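PDB 2VBF: branched-chain alpha-ketoacid decarboxylase, which probably decarboxylates branched-chain and aromatic alpha-keto acids to aldehydes, using thiamine diphosphate and a magnesium ion as cofactors. Local coordinates for residues A[236-241]-A[326-331]; A[252-257]-A[349-354]; A[370-375]-A[527-532]; A[464-469]-A[510-515]; A[487-490]-A[494-497]. All coordinates share one frame; numbering follows the deposited sequence. Where two conformers were deposited one is given.

Contacts 1 and 2 lie in neighbouring parts of the central region: their centres are about 18 Å apart, and helices 237-241 and 245-255, one from each, follow one another in the chain. Contact 3 ties the loop 370-375 to the C-terminal cofactor-binding domain, in which both contacts 4 and 5 lie; all three are centred about 36 Å or more from contact 1. The segments of contacts 4 and 5 all fall between the two of contact 3. The centres of contacts 4 and 5 are about 34 Å apart, yet both touch the second subunit. Contact 5 lies beside the active site, the Asn496 side chain about 6 Å from thiamine diphosphate and about 9 Å from magnesium.

Contact 1 of 5, residues A[236-241]-A[326-331]; sequences GHEVIS and LNIDEG
Glu238 reaches from a short helix to the turn at 326-331 and takes two donors on one oxygen. Ile328 N lies 2.9 Å from Glu238 OE1, with a fairly straight bond (161°), and Asn327 ND2 stands 3.0 Å from the same OE1. The two come from opposite faces of the carboxylate, both well out of its plane, so OE1 is clasped between backbone and side chain. The Asn327 amide is turned nearly at right angles to the carboxylate (77°); its ND2 also bonds to the carbonyl of Val304. The second oxygen works through water: Glu238 OE2 accepts a hydrogen bond from a water 2.7 Å away, which in turn accepts from Asp329 N. With CG anti to its own carbonyl carbon (chi1 -59°) and the chain extended beyond, Glu238 carries its methylenes obliquely across the Ile328 side chain, whose CD1 is 3.8 Å from Glu238 CG. The carboxylate thus serves two successive backbone amides, Ile328 N directly and Asp329 N through the water. In the Rossmann-like central sheet, the helix follows strand 231-235 and the turn follows strand 323-326, with strand 298-302 between them; Ile328 also packs on Phe343 of helix 343-348.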
# COMPACT_ATOMS: atom_id res chain seq x y z
N GLY A 236 27.67 -3.91 -9.66
CA GLY A 236 26.34 -4.16 -9.10
C GLY A 236 25.57 -2.90 -8.76
O GLY A 236 25.96 -1.79 -9.13
N HIS A 237 24.47 -3.11 -8.03
CA HIS A 237 23.47 -2.08 -7.85
C HIS A 237 23.99 -0.89 -7.06
O HIS A 237 23.50 0.20 -7.24
CB HIS A 237 22.20 -2.65 -7.18
CG HIS A 237 22.39 -3.02 -5.75
ND1 HIS A 237 23.10 -4.14 -5.36
CD2 HIS A 237 21.98 -2.42 -4.61
CE1 HIS A 237 23.11 -4.22 -4.05
NE2 HIS A 237 22.43 -3.19 -3.56
N GLU A 238 24.97 -1.09 -6.19
CA GLU A 238 25.45 0.02 -5.36
C GLU A 238 26.19 1.07 -6.20
O GLU A 238 26.27 2.24 -5.81
CB GLU A 238 26.29 -0.48 -4.17
CG GLU A 238 25.52 -1.43 -3.26
CD GLU A 238 26.31 -1.89 -2.03
OE1 GLU A 238 27.56 -1.90 -2.08
OE2 GLU A 238 25.66 -2.22 -1.02
N VAL A 239 26.72 0.66 -7.35
CA VAL A 239 27.24 1.62 -8.33
C VAL A 239 26.12 2.57 -8.76
O VAL A 239 26.29 3.79 -8.76
CB VAL A 239 27.87 0.91 -9.56
CG1 VAL A 239 28.21 1.92 -10.65
CG2 VAL A 239 29.11 0.11 -9.13
N ILE A 240 24.95 2.00 -9.03
CA ILE A 240 23.79 2.80 -9.45
C ILE A 240 23.33 3.72 -8.32
O ILE A 240 23.01 4.90 -8.56
CB ILE A 240 22.63 1.89 -9.98
CG1 ILE A 240 23.08 1.10 -11.22
CG2 ILE A 240 21.39 2.73 -10.35
CD1 ILE A 240 22.13 0.01 -11.71
N SER A 241 23.32 3.20 -7.10
CA SER A 241 22.95 3.96 -5.89
C SER A 241 23.69 5.30 -5.77
O SER A 241 23.10 6.32 -5.41
CB SER A 241 23.23 3.12 -4.64
OG SER A 241 22.53 1.89 -4.69
N LEU A 326 34.23 -4.67 -3.09
CA LEU A 326 33.96 -3.40 -2.44
C LEU A 326 32.45 -3.18 -2.42
O LEU A 326 31.79 -3.28 -3.46
CB LEU A 326 34.64 -2.26 -3.20
CG LEU A 326 36.16 -2.38 -3.36
CD1 LEU A 326 36.68 -1.24 -4.21
CD2 LEU A 326 36.83 -2.41 -1.99
N ASN A 327 31.93 -2.92 -1.23
CA ASN A 327 30.52 -2.60 -1.02
C ASN A 327 30.45 -1.37 -0.15
O ASN A 327 31.43 -0.99 0.47
CB ASN A 327 29.80 -3.77 -0.34
CG ASN A 327 29.49 -4.90 -1.29
OD1 ASN A 327 30.25 -5.87 -1.40
ND2 ASN A 327 28.36 -4.79 -1.99
N ILE A 328 29.27 -0.75 -0.09
CA ILE A 328 29.05 0.41 0.78
C ILE A 328 29.44 0.08 2.23
O ILE A 328 30.13 0.87 2.88
CB ILE A 328 27.58 0.90 0.73
CG1 ILE A 328 27.24 1.38 -0.68
CG2 ILE A 328 27.35 2.02 1.76
CD1 ILE A 328 25.74 1.56 -0.94
N ASP A 329 29.05 -1.10 2.71
CA ASP A 329 29.20 -1.43 4.14
C ASP A 329 30.54 -2.06 4.49
O ASP A 329 30.99 -1.98 5.64
CB ASP A 329 28.08 -2.36 4.61
CG ASP A 329 26.75 -1.65 4.77
OD1 ASP A 329 26.71 -0.39 4.68
OD2 ASP A 329 25.74 -2.35 4.98
N GLU A 330 31.18 -2.69 3.52
CA GLU A 330 32.44 -3.38 3.79
C GLU A 330 33.15 -3.78 2.51
O GLU A 330 32.57 -3.74 1.42
CB GLU A 330 32.22 -4.61 4.68
CG GLU A 330 31.53 -5.76 4.01
CD GLU A 330 31.38 -6.98 4.90
OE1 GLU A 330 31.49 -6.89 6.14
OE2 GLU A 330 31.12 -8.05 4.33
N GLY A 331 34.42 -4.14 2.66
CA GLY A 331 35.22 -4.67 1.57
C GLY A 331 35.84 -5.97 2.03
O GLY A 331 35.99 -6.18 3.24
O HOH W 1 26.96 -2.76 1.28

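Contact 2 of 5, residues A[252-257]-A[349-354]; sequences VSETKL and SLSELK
Glu254 and Ser351 meet because of how the glutamate extends from its helix: CG stands anti to the carbonyl carbon (chi1 -68°) and the chain then runs straight (chi2 171°), carrying the carboxylate across to the 3-10 turn. There Ser351 OG approaches Glu254 OE1 at a long 3.3 Å, and Ser351 CB follows at 4.0 Å from the same OE1. No other pair of residues from the two segments comes within 4.5 Å, which makes this a slight surface contact. Lys354 adds a distant positive charge, its NZ 5.5 Å from Glu254 OE1, too far for a salt bridge but perhaps of some electrostatic influence on the carboxylate. Behind Glu254 the helix comes to its end: Thr255 OG1 bonds back to the carbonyl of Phe251 and weakly receives Leu257 N, while Lys256 leaves the helix with positive phi. Beneath the polar pair lies apolar packing, with Ser351 and Leu350 both resting on Phe251 of helix 245-255. Leu257 presses on that residue too, and also on Leu225 of helix 212-227. The contact therefore lies over the C-terminal end of helix 245-255, where the turn that follows helix 343-348 passes it, and helix 212-227 packs beside both through Leu218, Glu222 and Leu225.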
# COMPACT_ATOMS: atom_id res chain seq x y z
N VAL A 252 36.53 1.11 -17.18
CA VAL A 252 36.54 -0.10 -18.00
C VAL A 252 36.93 0.20 -19.45
O VAL A 252 37.65 -0.57 -20.08
CB VAL A 252 35.16 -0.83 -17.94
CG1 VAL A 252 35.08 -1.95 -18.95
CG2 VAL A 252 34.93 -1.34 -16.52
N SER A 253 36.44 1.33 -19.97
CA SER A 253 36.74 1.78 -21.32
C SER A 253 38.26 1.96 -21.50
O SER A 253 38.85 1.46 -22.45
CB SER A 253 36.02 3.11 -21.58
OG SER A 253 36.24 3.56 -22.89
N GLU A 254 38.86 2.68 -20.56
CA GLU A 254 40.28 3.06 -20.65
C GLU A 254 41.20 1.84 -20.50
O GLU A 254 42.22 1.74 -21.19
CB GLU A 254 40.61 4.15 -19.62
CG GLU A 254 39.92 5.50 -19.93
CD GLU A 254 40.04 6.56 -18.82
OE1 GLU A 254 40.41 6.22 -17.69
OE2 GLU A 254 39.73 7.75 -19.10
N THR A 255 40.82 0.92 -19.62
CA THR A 255 41.65 -0.25 -19.28
C THR A 255 41.35 -1.51 -20.11
O THR A 255 42.13 -2.47 -20.08
CB THR A 255 41.46 -0.65 -17.80
OG1 THR A 255 40.08 -0.99 -17.58
CG2 THR A 255 41.85 0.48 -16.87
N LYS A 256 40.20 -1.52 -20.80
CA LYS A 256 39.72 -2.64 -21.63
C LYS A 256 39.39 -3.89 -20.82
O LYS A 256 39.28 -4.98 -21.39
CB LYS A 256 40.72 -2.98 -22.75
CG LYS A 256 41.17 -1.77 -23.53
CD LYS A 256 41.97 -2.17 -24.77
CE LYS A 256 42.49 -0.93 -25.52
NZ LYS A 256 43.32 -0.06 -24.64
N LEU A 257 39.20 -3.73 -19.51
CA LEU A 257 38.99 -4.89 -18.63
C LEU A 257 37.67 -5.56 -18.94
O LEU A 257 36.67 -4.88 -19.15
CB LEU A 257 39.01 -4.46 -17.16
CG LEU A 257 40.37 -4.10 -16.56
CD1 LEU A 257 40.21 -3.28 -15.28
CD2 LEU A 257 41.21 -5.37 -16.30
N SER A 349 38.43 6.75 -7.41
CA SER A 349 39.89 6.82 -7.50
C SER A 349 40.47 5.77 -8.46
O SER A 349 41.68 5.70 -8.67
CB SER A 349 40.53 6.65 -6.11
OG SER A 349 40.25 5.38 -5.56
N LEU A 350 39.60 4.96 -9.07
CA LEU A 350 40.06 3.91 -9.98
C LEU A 350 40.75 4.47 -11.23
O LEU A 350 41.69 3.86 -11.73
CB LEU A 350 38.91 2.98 -10.39
CG LEU A 350 38.41 2.00 -9.32
CD1 LEU A 350 37.20 1.23 -9.85
CD2 LEU A 350 39.52 1.04 -8.87
N SER A 351 40.29 5.62 -11.72
CA SER A 351 40.92 6.22 -12.91
C SER A 351 42.16 7.08 -12.57
O SER A 351 42.77 7.66 -13.47
CB SER A 351 39.90 6.98 -13.76
OG SER A 351 39.23 6.10 -14.66
N GLU A 352 42.54 7.15 -11.30
CA GLU A 352 43.89 7.57 -10.91
C GLU A 352 44.91 6.48 -11.27
O GLU A 352 46.12 6.75 -11.35
CB GLU A 352 44.02 7.80 -9.40
CG GLU A 352 43.38 9.06 -8.83
CD GLU A 352 43.48 9.11 -7.30
OE1 GLU A 352 44.40 8.48 -6.73
OE2 GLU A 352 42.63 9.79 -6.66
N LEU A 353 44.43 5.24 -11.43
CA LEU A 353 45.30 4.12 -11.73
C LEU A 353 45.66 4.16 -13.20
O LEU A 353 44.78 4.23 -14.07
CB LEU A 353 44.65 2.77 -11.38
CG LEU A 353 44.16 2.59 -9.94
CD1 LEU A 353 43.62 1.18 -9.75
CD2 LEU A 353 45.26 2.87 -8.93
N LYS A 354 46.96 4.13 -13.46
CA LYS A 354 47.49 4.23 -14.80
C LYS A 354 48.19 2.93 -15.20
O LYS A 354 48.65 2.16 -14.36
CB LYS A 354 48.48 5.40 -14.88
CG LYS A 354 47.84 6.76 -14.65
CD LYS A 354 46.95 7.15 -15.82
CE LYS A 354 46.13 8.37 -15.54
NZ LYS A 354 45.28 8.69 -16.71

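Contact 3 of 5, residues A[370-375]-A[527-532]; sequences FIPSSA and EFVSVM
Val529 points one methyl into the corner between Phe370 and Pro372, and that methyl carries almost the whole contact. CG2 meets Phe370 at the rim of the ring, near its plane: Val529 CG2 is 3.8 Å from Phe370 CE1 and 3.9 Å from Phe370 CD1, so the aromatic edge, not a face, takes the methyl. The two side chains run past each other in opposite directions. Against Pro372 the approach is different, the valine crossing the pyrrolidine at about a right angle, with Val529 CG2 3.7 Å from Pro372 CG and 3.8 Å from Pro372 CB. The torsions account for this placement. Phe370 has its CG anti to the backbone N (chi1 -174°), which throws the ring toward the helix, while in Val529 it is CG1 that takes the position anti to the N (chi1 169°), leaving CG2 beside the N and facing the loop. Further along the loop, Ser373 OG accepts from Ala375 N at 3.1 Å, an ST turn that shapes the chain just after Pro372. Polar fastening to helix 525-537 comes from its first turn: Glu525 receives the Ser373 amide on its carboxylate and also pairs with Ala375 through the backbone. Phe370 lies in addition against Arg381 and Gln384 of helix 379-389, so its ring is held between two helices. Across these two segments there is no hydrogen bond or charge pair; the contact is purely apolar and nondirectional, resting on the fit of one valine methyl, while the register of the loop on the helix is probably set by the bonds to Glu525.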
# COMPACT_ATOMS: atom_id res chain seq x y z
N PHE A 370 16.55 -9.31 -35.97
CA PHE A 370 15.18 -9.80 -35.86
C PHE A 370 14.42 -9.52 -37.14
O PHE A 370 14.22 -8.36 -37.50
CB PHE A 370 14.43 -9.17 -34.67
CG PHE A 370 13.07 -9.78 -34.44
CD1 PHE A 370 11.92 -9.16 -34.92
CD2 PHE A 370 12.95 -10.98 -33.78
CE1 PHE A 370 10.67 -9.73 -34.72
CE2 PHE A 370 11.70 -11.56 -33.57
CZ PHE A 370 10.56 -10.94 -34.04
N ILE A 371 14.00 -10.59 -37.80
CA ILE A 371 13.18 -10.49 -39.00
C ILE A 371 11.80 -11.02 -38.62
O ILE A 371 11.66 -12.20 -38.36
CB ILE A 371 13.73 -11.36 -40.16
CG1 ILE A 371 15.23 -11.12 -40.40
CG2 ILE A 371 12.94 -11.09 -41.44
CD1 ILE A 371 15.54 -9.77 -41.02
N PRO A 372 10.78 -10.14 -38.58
CA PRO A 372 9.47 -10.62 -38.14
C PRO A 372 8.78 -11.51 -39.17
O PRO A 372 9.08 -11.42 -40.37
CB PRO A 372 8.67 -9.33 -37.94
CG PRO A 372 9.32 -8.33 -38.82
CD PRO A 372 10.77 -8.70 -38.89
N SER A 373 7.89 -12.37 -38.68
CA SER A 373 6.97 -13.13 -39.51
C SER A 373 5.54 -12.81 -39.07
O SER A 373 5.33 -11.97 -38.19
CB SER A 373 7.25 -14.62 -39.37
OG SER A 373 6.81 -15.11 -38.11
N SER A 374 4.57 -13.49 -39.68
CA SER A 374 3.18 -13.34 -39.29
C SER A 374 2.82 -14.21 -38.08
O SER A 374 1.66 -14.25 -37.68
CB SER A 374 2.26 -13.68 -40.47
OG SER A 374 2.30 -15.07 -40.77
N ALA A 375 3.80 -14.90 -37.50
CA ALA A 375 3.56 -15.81 -36.39
C ALA A 375 3.01 -15.05 -35.18
O ALA A 375 3.36 -13.89 -34.97
CB ALA A 375 4.83 -16.55 -36.01
N GLU A 527 3.03 -7.19 -36.29
CA GLU A 527 2.35 -6.12 -35.58
C GLU A 527 3.25 -5.50 -34.53
O GLU A 527 3.27 -4.28 -34.38
CB GLU A 527 1.07 -6.65 -34.92
CG GLU A 527 -0.07 -6.86 -35.90
CD GLU A 527 -1.15 -7.77 -35.37
OE1 GLU A 527 -1.10 -8.13 -34.18
OE2 GLU A 527 -2.06 -8.14 -36.15
N PHE A 528 4.02 -6.33 -33.83
CA PHE A 528 4.94 -5.82 -32.80
C PHE A 528 6.00 -4.88 -33.38
O PHE A 528 6.19 -3.77 -32.88
CB PHE A 528 5.63 -6.95 -32.05
CG PHE A 528 6.56 -6.44 -30.98
CD1 PHE A 528 6.06 -6.00 -29.77
CD2 PHE A 528 7.92 -6.33 -31.22
CE1 PHE A 528 6.90 -5.48 -28.80
CE2 PHE A 528 8.77 -5.83 -30.25
CZ PHE A 528 8.25 -5.41 -29.04
N VAL A 529 6.65 -5.32 -34.45
CA VAL A 529 7.65 -4.50 -35.13
C VAL A 529 7.05 -3.19 -35.66
O VAL A 529 7.66 -2.13 -35.48
CB VAL A 529 8.36 -5.29 -36.26
CG1 VAL A 529 9.20 -4.37 -37.13
CG2 VAL A 529 9.22 -6.39 -35.66
N SER A 530 5.87 -3.26 -36.27
CA SER A 530 5.19 -2.06 -36.80
C SER A 530 4.93 -1.03 -35.70
O SER A 530 5.29 0.14 -35.82
CB SER A 530 3.87 -2.43 -37.49
OG SER A 530 3.17 -1.27 -37.96
N VAL A 531 4.32 -1.48 -34.61
CA VAL A 531 3.96 -0.59 -33.50
C VAL A 531 5.20 -0.08 -32.76
O VAL A 531 5.25 1.08 -32.36
CB VAL A 531 3.01 -1.28 -32.50
CG1 VAL A 531 2.75 -0.37 -31.32
CG2 VAL A 531 1.69 -1.66 -33.18
N MET A 532 6.19 -0.94 -32.56
CA MET A 532 7.42 -0.52 -31.90
C MET A 532 8.11 0.61 -32.67
O MET A 532 8.53 1.59 -32.08
CB MET A 532 8.38 -1.70 -31.74
CG MET A 532 9.78 -1.29 -31.35
SD MET A 532 9.89 -0.65 -29.68
CE MET A 532 10.38 -2.19 -28.92

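Contact 4 of 5, residues A[464-469]-A[510-515]; sequences LSIREK and FGATED
Ile466 supplies every close approach from helix 462-467 to the turn at 510-515, and all of them are apolar or van der Waals. Its terminal methyl is the probe: Ile466 CD1 lies 3.6 Å from Ala512 CB, and CG1 is 3.9 Å from the same CB. The same methyl also comes to 3.6 Å from Phe510 O and 4.2 Å from Phe510 CB. With CG1 anti to the carbonyl carbon (chi1 -67°) and CD1 extended beyond it, the side chain reaches straight out from the helix to the turn. An alanine in place of Ile466 is likely to leave the Ala512 methyl and Phe510 CB without the CD1 methyl that packs on them, opening a gap between helix and turn. Ionic contacts lie on another side of the helix: Arg467 holds Glu468 side-on, its NE 2.9 Å and NH2 3.1 Å from the same Glu468 OE2, with the carboxylate oxygen in the guanidinium plane. Arg467 NH2 further bonds to the carbonyl of Gly68, and Glu468 OE1 to Lys65, tying the pair to strand 65-68. Between subunits, the Phe510 ring meets Trp501 of the second subunit at about 40° and packs on its Leu506, while Arg467 rests on Pro499 of that chain. Backbone bonds shape both ends: Lys469, with positive phi, closes its helix in a Schellman motif, and Gly511, also of positive phi (105°), is the C-prime residue of a second one ending helix 506-509. Two helix C-termini, each capped by a Schellman motif, are thus packed together in the C-terminal cofactor-binding domain, at the subunit interface.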
# COMPACT_ATOMS: atom_id res chain seq x y z
N LEU A 464 -1.75 10.43 -13.66
CA LEU A 464 -0.55 11.24 -13.59
C LEU A 464 0.19 11.30 -14.92
O LEU A 464 0.62 12.37 -15.34
CB LEU A 464 0.36 10.69 -12.49
CG LEU A 464 1.72 11.35 -12.26
CD1 LEU A 464 2.24 11.05 -10.84
CD2 LEU A 464 2.75 10.93 -13.30
N SER A 465 0.35 10.16 -15.58
CA SER A 465 1.11 10.11 -16.82
C SER A 465 0.48 11.01 -17.88
O SER A 465 1.18 11.65 -18.67
CB SER A 465 1.28 8.67 -17.34
OG SER A 465 0.08 8.13 -17.87
N ILE A 466 -0.85 11.08 -17.86
CA ILE A 466 -1.62 11.87 -18.82
C ILE A 466 -1.50 13.34 -18.48
O ILE A 466 -1.16 14.17 -19.35
CB ILE A 466 -3.11 11.42 -18.81
CG1 ILE A 466 -3.21 9.99 -19.37
CG2 ILE A 466 -3.98 12.37 -19.62
CD1 ILE A 466 -4.52 9.27 -19.06
N ARG A 467 -1.73 13.68 -17.21
CA ARG A 467 -1.61 15.06 -16.74
C ARG A 467 -0.23 15.64 -17.00
O ARG A 467 -0.12 16.79 -17.43
CB ARG A 467 -1.94 15.17 -15.25
CG ARG A 467 -1.88 16.59 -14.70
CD ARG A 467 -2.02 16.62 -13.19
NE ARG A 467 -0.86 15.97 -12.58
CZ ARG A 467 -0.87 15.20 -11.50
NH1 ARG A 467 -1.99 14.92 -10.85
NH2 ARG A 467 0.28 14.66 -11.08
N GLU A 468 0.82 14.88 -16.69
CA GLU A 468 2.21 15.34 -16.84
C GLU A 468 2.73 15.26 -18.28
O GLU A 468 3.87 15.69 -18.56
CB GLU A 468 3.12 14.53 -15.91
CG GLU A 468 2.74 14.61 -14.45
CD GLU A 468 2.80 16.02 -13.90
OE1 GLU A 468 3.69 16.78 -14.33
OE2 GLU A 468 1.96 16.36 -13.04
N LYS A 469 1.93 14.71 -19.19
CA LYS A 469 2.27 14.61 -20.60
C LYS A 469 3.57 13.86 -20.85
O LYS A 469 4.40 14.24 -21.68
CB LYS A 469 2.28 16.01 -21.25
CG LYS A 469 0.92 16.67 -21.19
CD LYS A 469 0.92 18.02 -21.87
CE LYS A 469 -0.42 18.70 -21.69
NZ LYS A 469 -0.66 19.02 -20.25
N PHE A 510 -9.22 6.64 -18.52
CA PHE A 510 -8.57 7.48 -17.52
C PHE A 510 -8.36 8.93 -18.01
O PHE A 510 -7.67 9.71 -17.34
CB PHE A 510 -7.24 6.84 -17.08
CG PHE A 510 -7.41 5.69 -16.12
CD1 PHE A 510 -8.16 4.58 -16.44
CD2 PHE A 510 -6.79 5.73 -14.87
CE1 PHE A 510 -8.30 3.52 -15.55
CE2 PHE A 510 -6.94 4.68 -13.98
CZ PHE A 510 -7.70 3.57 -14.32
N GLY A 511 -8.97 9.26 -19.15
CA GLY A 511 -9.07 10.65 -19.62
C GLY A 511 -8.16 11.05 -20.76
O GLY A 511 -8.17 12.22 -21.17
N ALA A 512 -7.38 10.11 -21.30
CA ALA A 512 -6.45 10.43 -22.39
C ALA A 512 -7.19 10.61 -23.71
O ALA A 512 -8.18 9.93 -23.97
CB ALA A 512 -5.41 9.33 -22.55
N THR A 513 -6.68 11.52 -24.53
CA THR A 513 -7.10 11.67 -25.91
C THR A 513 -6.03 11.11 -26.86
O THR A 513 -4.88 10.86 -26.46
CB THR A 513 -7.41 13.13 -26.26
OG1 THR A 513 -6.28 13.96 -25.97
CG2 THR A 513 -8.60 13.61 -25.44
N GLU A 514 -6.42 10.93 -28.11
CA GLU A 514 -5.55 10.31 -29.11
C GLU A 514 -4.30 11.14 -29.42
O GLU A 514 -3.31 10.61 -29.92
CB GLU A 514 -6.34 10.07 -30.41
CG GLU A 514 -7.41 8.98 -30.30
CD GLU A 514 -8.23 8.79 -31.57
OE1 GLU A 514 -8.52 9.79 -32.26
OE2 GLU A 514 -8.60 7.63 -31.86
N ASP A 515 -4.34 12.44 -29.12
CA ASP A 515 -3.17 13.30 -29.31
C ASP A 515 -2.18 13.23 -28.13
O ASP A 515 -1.13 13.88 -28.16
CB ASP A 515 -3.58 14.75 -29.57
CG ASP A 515 -4.28 15.39 -28.38
OD1 ASP A 515 -5.29 14.83 -27.92
OD2 ASP A 515 -3.83 16.46 -27.93

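Contact 5 of 5, residues A[487-490]-A[494-497]; sequences EIHG and SYND
Just after helix 483-488, which opens with residues that bind thiamine diphosphate, the chain at His489 and Gly490 is held by Asn496 of the following 3-10 turn. Asn496 ND2 donates to both carbonyls: it lies 2.9 Å from Gly490 O and 3.3 Å from His489 O. The His489 carbonyl is met in its own plane and in that of the amide, whereas toward Gly490 O the amide comes from above the carbonyl plane (56° out of it). Tyr495 runs beside this bridge. Its OH sits at the edge of the His489 imidazole, in plane, 3.3 Å from His489 CD2, and also 3.9 Å from Gly490 CA, where a CB would collide with it. Both polar ends are bound by Asp56 of the second subunit, His489 NE2 to one carboxylate oxygen and Tyr495 OH to the other. Were Asn496 a leucine, the carbonyls of His489 and Gly490 would probably lose the N-H donor they share, letting the 489-490 link turn more freely. At about 6 Å from the cofactor, Asn496 does not touch it, and its bonds are consistent with a second-shell part in shaping the chain after helix 483-488: one amide fixes two successive peptides, and a carboxylate of the partner subunit secures the aromatic pair.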
# COMPACT_ATOMS: atom_id res chain seq x y z
N GLU A 487 4.61 -21.05 -13.46
CA GLU A 487 5.89 -21.74 -13.67
C GLU A 487 6.52 -22.28 -12.39
O GLU A 487 7.24 -23.29 -12.43
CB GLU A 487 6.89 -20.79 -14.35
CG GLU A 487 6.51 -20.40 -15.77
CD GLU A 487 6.63 -21.56 -16.75
OE1 GLU A 487 7.60 -22.35 -16.64
OE2 GLU A 487 5.77 -21.67 -17.64
N ILE A 488 6.28 -21.61 -11.26
CA ILE A 488 6.82 -22.05 -9.97
C ILE A 488 5.94 -23.15 -9.38
O ILE A 488 6.44 -24.22 -9.00
CB ILE A 488 6.94 -20.86 -8.97
CG1 ILE A 488 7.89 -19.79 -9.51
CG2 ILE A 488 7.42 -21.33 -7.60
CD1 ILE A 488 7.93 -18.49 -8.70
N HIS A 489 4.64 -22.89 -9.33
CA HIS A 489 3.69 -23.79 -8.66
C HIS A 489 2.24 -23.55 -9.07
O HIS A 489 1.77 -22.41 -9.10
CB HIS A 489 3.81 -23.60 -7.15
CG HIS A 489 3.07 -24.63 -6.36
ND1 HIS A 489 3.64 -25.84 -6.03
CD2 HIS A 489 1.82 -24.64 -5.84
CE1 HIS A 489 2.77 -26.56 -5.34
NE2 HIS A 489 1.66 -25.85 -5.21
N GLY A 490 1.51 -24.63 -9.35
CA GLY A 490 0.07 -24.56 -9.60
C GLY A 490 -0.32 -23.93 -10.93
O GLY A 490 -1.13 -23.01 -10.96
N SER A 494 -6.63 -21.89 -9.70
CA SER A 494 -7.44 -20.69 -9.93
C SER A 494 -6.83 -19.40 -9.35
O SER A 494 -7.15 -18.30 -9.79
CB SER A 494 -8.85 -20.89 -9.37
OG SER A 494 -8.83 -21.08 -7.97
N TYR A 495 -5.97 -19.54 -8.35
CA TYR A 495 -5.35 -18.37 -7.74
C TYR A 495 -4.35 -17.69 -8.67
O TYR A 495 -3.92 -16.57 -8.38
CB TYR A 495 -4.72 -18.69 -6.38
CG TYR A 495 -3.73 -19.83 -6.36
CD1 TYR A 495 -2.46 -19.71 -6.94
CD2 TYR A 495 -4.05 -21.02 -5.73
CE1 TYR A 495 -1.55 -20.75 -6.90
CE2 TYR A 495 -3.15 -22.06 -5.66
CZ TYR A 495 -1.90 -21.94 -6.26
OH TYR A 495 -1.00 -22.98 -6.21
N ASN A 496 -3.95 -18.35 -9.76
CA ASN A 496 -3.03 -17.75 -10.74
C ASN A 496 -3.78 -17.02 -11.85
O ASN A 496 -3.18 -16.35 -12.70
CB ASN A 496 -2.05 -18.80 -11.27
CG ASN A 496 -0.92 -19.07 -10.29
OD1 ASN A 496 -0.54 -18.19 -9.52
ND2 ASN A 496 -0.38 -20.29 -10.31
N ASP A 497 -5.11 -17.14 -11.81
CA ASP A 497 -5.99 -16.38 -12.68
C ASP A 497 -6.29 -15.00 -12.09
O ASP A 497 -6.38 -14.86 -10.86
CB ASP A 497 -7.31 -17.12 -12.91
CG ASP A 497 -7.15 -18.39 -13.70
OD1 ASP A 497 -6.43 -18.38 -14.72
OD2 ASP A 497 -7.78 -19.40 -13.32